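Local coordinates for SusD-like carbohydrate binding protein BF1063 (Bacteroides fragilis NCTC 9343, PDB 3I4G) that probably binds carbohydrate at the bacterial outer membrane, as expected of a SusD-family lipoprotein, at residues A[79-92]-A[506-520]. Residues are numbered along the deposited sequence; the frame is centred on the assembly and turned at random.
Sequences GNLTADNAFIKRYW and RNPTDYTWPIPQSEQ. With EDO (1,2-ethanediol), chain F.
The guanidinium of R506 lies with the carbonyl oxygen of G79 over one face, 3.2 Å above its plane, and CG2 of T509 over the other. At its edge NH2 reaches the carbonyl of L81 on a lone pair, R506 NH2 to L81 O being 3.1 Å, while NE and NH2 grip the D510 carboxylate side-on, one oxygen each. D510 OD2 also accepts from R506 N. A bend at chi3 (-68°) turns the guanidinium back towards D510.

The W92 indole carries P516 CD over one face, a CH-pi contact 4.0 Å from the centroid of its six-membered ring, and in the ring plane a water accepts from W92 NE1 and donates to E519 OE1. I88 CG2 sits off-centre over W513, and the Y91 ring meets the far rim of that indole obliquely, planes at 41°. W513 in turn stacks on Y139 and gives its NE1 to Y455 OH, while Y91 OH bonds to G52 O. L81 CD2 packs on P514 CD at 3.7 Å.

Q517 N, in the first turn of helix 517-522, donates to A83 O from above the carbonyl plane (2.9 Å), and P516 CA adds a CH...O contact to the same oxygen. K89, bent at chi2 and chi4, brings NZ to S518 OG at 3.1 Å; its salt bridge to E519 is long.

Polar bonds at L81 O, A83 O and K89 NZ thus accompany an apolar seam of W92, W513, P514 and P516, joining the loop 79-85 and the first turns of helix 86-109 to the chain leading into helix 517-522; the paired D510 probably steadies R506 and tempers its charge.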
loop_
_atom_site.group_PDB
_atom_site.type_symbol
_atom_site.label_atom_id
_atom_site.label_comp_id
_atom_site.label_asym_id
_atom_site.label_seq_id
_atom_site.Cartn_x
_atom_site.Cartn_y
_atom_site.Cartn_z
ATOM N N GLY A 79 -6.811 -6.640 17.442
ATOM C CA GLY A 79 -7.412 -7.670 18.282
ATOM C C GLY A 79 -8.884 -7.409 18.585
ATOM O O GLY A 79 -9.497 -8.174 19.302
ATOM N N ASN A 80 -9.443 -6.337 18.028
ATOM C CA ASN A 80 -10.801 -5.895 18.326
ATOM C C ASN A 80 -11.715 -5.884 17.126
ATOM O O ASN A 80 -12.781 -5.238 17.175
ATOM C CB ASN A 80 -10.733 -4.511 18.984
ATOM C CG ASN A 80 -10.248 -4.574 20.431
ATOM O OD1 ASN A 80 -10.608 -5.481 21.176
ATOM N ND2 ASN A 80 -9.491 -3.582 20.845
ATOM N N LEU A 81 -11.380 -6.621 16.079
ATOM C CA LEU A 81 -12.259 -6.646 14.897
ATOM C C LEU A 81 -13.478 -7.514 15.115
ATOM O O LEU A 81 -13.362 -8.687 15.475
ATOM C CB LEU A 81 -11.493 -7.166 13.683
ATOM C CG LEU A 81 -12.233 -7.207 12.347
ATOM C CD1 LEU A 81 -12.803 -5.854 11.973
ATOM C CD2 LEU A 81 -11.278 -7.706 11.293
ATOM N N THR A 82 -14.646 -6.933 14.831
ATOM C CA THR A 82 -15.911 -7.634 14.854
ATOM C C THR A 82 -16.621 -7.453 13.510
ATOM O O THR A 82 -16.275 -6.570 12.734
ATOM C CB THR A 82 -16.813 -7.154 16.010
ATOM O OG1 THR A 82 -17.019 -5.755 15.919
ATOM C CG2 THR A 82 -16.176 -7.464 17.364
ATOM N N ALA A 83 -17.610 -8.305 13.240
ATOM C CA ALA A 83 -18.217 -8.355 11.926
ATOM C C ALA A 83 -19.023 -7.145 11.534
ATOM O O ALA A 83 -19.263 -6.965 10.336
ATOM C CB ALA A 83 -19.062 -9.651 11.755
ATOM N N ASP A 84 -19.409 -6.309 12.499
ATOM C CA ASP A 84 -20.148 -5.084 12.211
ATOM C C ASP A 84 -19.238 -3.886 11.912
ATOM O O ASP A 84 -19.708 -2.741 11.816
ATOM C CB ASP A 84 -21.102 -4.733 13.359
ATOM C CG ASP A 84 -20.397 -4.488 14.648
ATOM O OD1 ASP A 84 -19.141 -4.656 14.714
ATOM O OD2 ASP A 84 -21.089 -4.076 15.613
ATOM N N ASN A 85 -17.949 -4.122 11.702
ATOM C CA ASN A 85 -16.996 -3.047 11.433
ATOM C C ASN A 85 -17.332 -2.308 10.130
ATOM O O ASN A 85 -17.513 -2.958 9.079
ATOM C CB ASN A 85 -15.583 -3.675 11.461
ATOM C CG ASN A 85 -14.474 -2.670 11.271
ATOM O OD1 ASN A 85 -14.284 -2.121 10.185
ATOM N ND2 ASN A 85 -13.705 -2.454 12.336
ATOM N N ALA A 86 -17.391 -0.971 10.179
ATOM C CA ALA A 86 -17.779 -0.189 9.008
ATOM C C ALA A 86 -16.727 -0.211 7.918
ATOM O O ALA A 86 -17.066 -0.103 6.741
ATOM C CB ALA A 86 -18.034 1.250 9.414
ATOM N N PHE A 87 -15.459 -0.356 8.269
ATOM C CA PHE A 87 -14.381 -0.302 7.283
ATOM C C PHE A 87 -14.334 -1.586 6.490
ATOM O O PHE A 87 -14.168 -1.522 5.277
ATOM C CB PHE A 87 -13.050 0.030 7.966
ATOM C CG PHE A 87 -13.039 1.412 8.576
ATOM C CD1 PHE A 87 -13.573 1.640 9.812
ATOM C CD2 PHE A 87 -12.525 2.495 7.873
ATOM C CE1 PHE A 87 -13.584 2.923 10.358
ATOM C CE2 PHE A 87 -12.533 3.768 8.417
ATOM C CZ PHE A 87 -13.033 3.985 9.648
ATOM N N ILE A 88 -14.488 -2.733 7.136
ATOM C CA ILE A 88 -14.479 -3.979 6.364
ATOM C C ILE A 88 -15.715 -3.990 5.461
ATOM O O ILE A 88 -15.670 -4.534 4.347
ATOM C CB ILE A 88 -14.354 -5.278 7.193
ATOM C CG1 ILE A 88 -15.607 -5.590 8.003
ATOM C CG2 ILE A 88 -13.074 -5.198 8.059
ATOM C CD1 ILE A 88 -15.537 -6.916 8.829
ATOM N N LYS A 89 -16.845 -3.435 5.910
ATOM C CA LYS A 89 -18.018 -3.386 5.031
ATOM C C LYS A 89 -17.757 -2.531 3.809
ATOM O O LYS A 89 -18.193 -2.903 2.700
ATOM C CB LYS A 89 -19.247 -2.900 5.789
ATOM C CG LYS A 89 -20.516 -2.781 4.960
ATOM C CD LYS A 89 -21.000 -4.121 4.454
ATOM C CE LYS A 89 -22.128 -3.994 3.427
ATOM N NZ LYS A 89 -23.323 -3.333 3.954
ATOM N N ARG A 90 -17.043 -1.402 3.939
ATOM C CA ARG A 90 -16.696 -0.597 2.757
ATOM C C ARG A 90 -15.848 -1.371 1.777
ATOM O O ARG A 90 -16.082 -1.319 0.570
ATOM C CB ARG A 90 -15.925 0.687 3.107
ATOM C CG ARG A 90 -16.718 1.794 3.803
ATOM C CD ARG A 90 -17.645 2.534 2.876
ATOM N NE ARG A 90 -16.930 3.306 1.868
ATOM C CZ ARG A 90 -17.477 3.863 0.784
ATOM N NH1 ARG A 90 -18.777 3.778 0.538
ATOM N NH2 ARG A 90 -16.718 4.532 -0.073
ATOM N N TYR A 91 -14.790 -2.006 2.261
ATOM C CA TYR A 91 -13.935 -2.772 1.356
ATOM C C TYR A 91 -14.781 -3.828 0.628
ATOM O O TYR A 91 -14.637 -4.019 -0.573
ATOM C CB TYR A 91 -12.801 -3.430 2.094
ATOM C CG TYR A 91 -11.612 -2.574 2.468
ATOM C CD1 TYR A 91 -10.806 -2.020 1.484
ATOM C CD2 TYR A 91 -11.226 -2.408 3.790
ATOM C CE1 TYR A 91 -9.641 -1.332 1.805
ATOM C CE2 TYR A 91 -10.062 -1.687 4.124
ATOM C CZ TYR A 91 -9.270 -1.185 3.113
ATOM O OH TYR A 91 -8.114 -0.529 3.495
ATOM N N TRP A 92 -15.623 -4.538 1.368
ATOM C CA TRP A 92 -16.492 -5.552 0.776
ATOM C C TRP A 92 -17.416 -4.967 -0.302
ATOM O O TRP A 92 -17.500 -5.482 -1.453
ATOM C CB TRP A 92 -17.348 -6.186 1.858
ATOM C CG TRP A 92 -18.324 -7.233 1.382
ATOM C CD1 TRP A 92 -19.572 -7.021 0.898
ATOM C CD2 TRP A 92 -18.136 -8.667 1.399
ATOM N NE1 TRP A 92 -20.169 -8.231 0.581
ATOM C CE2 TRP A 92 -19.317 -9.250 0.902
ATOM C CE3 TRP A 92 -17.098 -9.503 1.809
ATOM C CZ2 TRP A 92 -19.475 -10.642 0.801
ATOM C CZ3 TRP A 92 -17.261 -10.883 1.681
ATOM C CH2 TRP A 92 -18.440 -11.422 1.194
ATOM N N ARG A 506 -4.890 -11.271 17.377
ATOM C CA ARG A 506 -5.176 -12.625 17.795
ATOM C C ARG A 506 -4.751 -13.670 16.771
ATOM O O ARG A 506 -5.140 -13.596 15.592
ATOM C CB ARG A 506 -6.685 -12.764 18.007
ATOM C CG ARG A 506 -7.284 -11.878 19.062
ATOM C CD ARG A 506 -8.798 -11.777 18.986
ATOM N NE ARG A 506 -9.213 -11.060 17.798
ATOM C CZ ARG A 506 -10.458 -10.747 17.505
ATOM N NH1 ARG A 506 -11.459 -11.078 18.323
ATOM N NH2 ARG A 506 -10.705 -10.073 16.415
ATOM N N ASN A 507 -3.957 -14.651 17.203
ATOM C CA ASN A 507 -3.536 -15.741 16.347
ATOM C C ASN A 507 -4.428 -16.949 16.637
ATOM O O ASN A 507 -4.386 -17.470 17.740
ATOM C CB ASN A 507 -2.076 -16.059 16.603
ATOM C CG ASN A 507 -1.511 -17.025 15.580
ATOM O OD1 ASN A 507 -2.062 -17.194 14.484
ATOM N ND2 ASN A 507 -0.368 -17.657 15.918
ATOM N N PRO A 508 -5.183 -17.459 15.662
ATOM C CA PRO A 508 -5.246 -17.138 14.241
ATOM C C PRO A 508 -6.317 -16.171 13.764
ATOM O O PRO A 508 -6.298 -15.806 12.599
ATOM C CB PRO A 508 -5.591 -18.509 13.632
ATOM C CG PRO A 508 -6.542 -19.087 14.637
ATOM C CD PRO A 508 -6.000 -18.667 15.968
ATOM N N THR A 509 -7.230 -15.781 14.627
ATOM C CA THR A 509 -8.424 -15.056 14.210
ATOM C C THR A 509 -8.153 -13.855 13.341
ATOM O O THR A 509 -8.848 -13.679 12.322
ATOM C CB THR A 509 -9.203 -14.612 15.460
ATOM O OG1 THR A 509 -9.633 -15.797 16.144
ATOM C CG2 THR A 509 -10.440 -13.756 15.130
ATOM N N ASP A 510 -7.173 -13.017 13.693
ATOM C CA ASP A 510 -7.002 -11.768 12.945
ATOM C C ASP A 510 -6.268 -11.923 11.621
ATOM O O ASP A 510 -6.107 -10.934 10.912
ATOM C CB ASP A 510 -6.419 -10.700 13.861
ATOM C CG ASP A 510 -7.426 -10.234 14.876
ATOM O OD1 ASP A 510 -8.602 -9.995 14.497
ATOM O OD2 ASP A 510 -7.075 -10.133 16.061
ATOM N N TYR A 511 -5.859 -13.140 11.257
ATOM C CA TYR A 511 -5.417 -13.380 9.892
ATOM C C TYR A 511 -6.567 -13.406 8.883
ATOM O O TYR A 511 -6.312 -13.390 7.677
ATOM C CB TYR A 511 -4.593 -14.694 9.795
ATOM C CG TYR A 511 -3.199 -14.502 10.342
ATOM C CD1 TYR A 511 -2.280 -13.745 9.641
ATOM C CD2 TYR A 511 -2.791 -15.093 11.500
ATOM C CE1 TYR A 511 -1.012 -13.566 10.112
ATOM C CE2 TYR A 511 -1.491 -14.912 12.007
ATOM C CZ TYR A 511 -0.622 -14.154 11.274
ATOM O OH TYR A 511 0.658 -13.908 11.731
ATOM N N THR A 512 -7.823 -13.452 9.353
ATOM C CA THR A 512 -8.965 -13.475 8.443
ATOM C C THR A 512 -9.991 -12.450 8.920
ATOM O O THR A 512 -10.362 -12.430 10.118
ATOM C CB THR A 512 -9.617 -14.850 8.428
ATOM O OG1 THR A 512 -8.655 -15.859 8.086
ATOM C CG2 THR A 512 -10.713 -14.915 7.367
ATOM N N TRP A 513 -10.472 -11.601 8.026
ATOM C CA TRP A 513 -11.540 -10.671 8.370
ATOM C C TRP A 513 -12.855 -11.452 8.270
ATOM O O TRP A 513 -13.027 -12.220 7.337
ATOM C CB TRP A 513 -11.614 -9.502 7.402
ATOM C CG TRP A 513 -10.407 -8.626 7.293
ATOM C CD1 TRP A 513 -9.271 -8.635 8.045
ATOM C CD2 TRP A 513 -10.290 -7.508 6.415
ATOM N NE1 TRP A 513 -8.418 -7.627 7.630
ATOM C CE2 TRP A 513 -9.033 -6.907 6.636
ATOM C CE3 TRP A 513 -11.149 -6.948 5.462
ATOM C CZ2 TRP A 513 -8.611 -5.808 5.910
ATOM C CZ3 TRP A 513 -10.725 -5.912 4.733
ATOM C CH2 TRP A 513 -9.478 -5.328 4.962
ATOM N N PRO A 514 -13.795 -11.226 9.214
ATOM C CA PRO A 514 -15.108 -11.879 9.120
ATOM C C PRO A 514 -15.933 -11.298 7.970
ATOM O O PRO A 514 -15.732 -10.153 7.556
ATOM C CB PRO A 514 -15.759 -11.538 10.445
ATOM C CG PRO A 514 -15.159 -10.203 10.798
ATOM C CD PRO A 514 -13.708 -10.292 10.337
ATOM N N ILE A 515 -16.861 -12.089 7.444
ATOM C CA ILE A 515 -17.800 -11.594 6.494
ATOM C C ILE A 515 -18.614 -10.482 7.174
ATOM O O ILE A 515 -19.033 -10.651 8.310
ATOM C CB ILE A 515 -18.763 -12.730 6.068
ATOM C CG1 ILE A 515 -18.056 -13.913 5.400
ATOM C CG2 ILE A 515 -19.836 -12.178 5.105
ATOM C CD1 ILE A 515 -17.322 -13.581 4.137
ATOM N N PRO A 516 -18.838 -9.354 6.488
ATOM C CA PRO A 516 -19.592 -8.304 7.152
ATOM C C PRO A 516 -20.953 -8.785 7.661
ATOM O O PRO A 516 -21.637 -9.556 6.992
ATOM C CB PRO A 516 -19.746 -7.245 6.056
ATOM C CG PRO A 516 -18.557 -7.468 5.162
ATOM C CD PRO A 516 -18.363 -8.936 5.166
ATOM N N GLN A 517 -21.329 -8.287 8.832
ATOM C CA GLN A 517 -22.527 -8.752 9.526
ATOM C C GLN A 517 -23.775 -8.609 8.671
ATOM O O GLN A 517 -24.639 -9.503 8.693
ATOM C CB GLN A 517 -22.732 -7.985 10.837
ATOM C CG GLN A 517 -23.808 -8.545 11.727
ATOM C CD GLN A 517 -23.465 -9.924 12.214
ATOM O OE1 GLN A 517 -22.399 -10.122 12.823
ATOM N NE2 GLN A 517 -24.364 -10.889 11.970
ATOM N N SER A 518 -23.885 -7.521 7.923
ATOM C CA SER A 518 -25.110 -7.336 7.135
ATOM C C SER A 518 -25.291 -8.456 6.114
ATOM O O SER A 518 -26.437 -8.835 5.767
ATOM C CB SER A 518 -25.094 -5.989 6.430
ATOM O OG SER A 518 -24.028 -5.885 5.523
ATOM N N GLU A 519 -24.172 -8.955 5.592
ATOM C CA GLU A 519 -24.201 -9.983 4.549
ATOM C C GLU A 519 -24.470 -11.344 5.165
ATOM O O GLU A 519 -25.196 -12.148 4.570
ATOM C CB GLU A 519 -22.911 -9.900 3.721
ATOM C CG GLU A 519 -22.672 -8.491 3.154
ATOM C CD GLU A 519 -23.913 -7.858 2.517
ATOM O OE1 GLU A 519 -24.389 -8.400 1.495
ATOM O OE2 GLU A 519 -24.455 -6.846 3.036
ATOM N N GLN A 520 -23.920 -11.602 6.351
ATOM C CA GLN A 520 -24.255 -12.804 7.080
ATOM C C GLN A 520 -25.752 -12.826 7.384
ATOM O O GLN A 520 -26.395 -13.890 7.315
ATOM C CB GLN A 520 -23.501 -12.871 8.405
ATOM C CG GLN A 520 -21.972 -12.923 8.273
ATOM C CD GLN A 520 -21.288 -13.393 9.533
ATOM O OE1 GLN A 520 -21.806 -14.273 10.247
ATOM N NE2 GLN A 520 -20.128 -12.813 9.841
HETATM C C1 EDO F . -12.384 -14.514 11.225
HETATM O O1 EDO F . -11.157 -15.054 11.769
HETATM C C2 EDO F . -13.566 -15.339 11.724
HETATM O O2 EDO F . -13.767 -15.006 13.100
HETATM O O HOH W 1 -8.494 -7.258 15.204
HETATM O O HOH W 2 -14.101 -10.141 17.730
HETATM O O HOH W 3 -22.873 -8.126 -0.637
#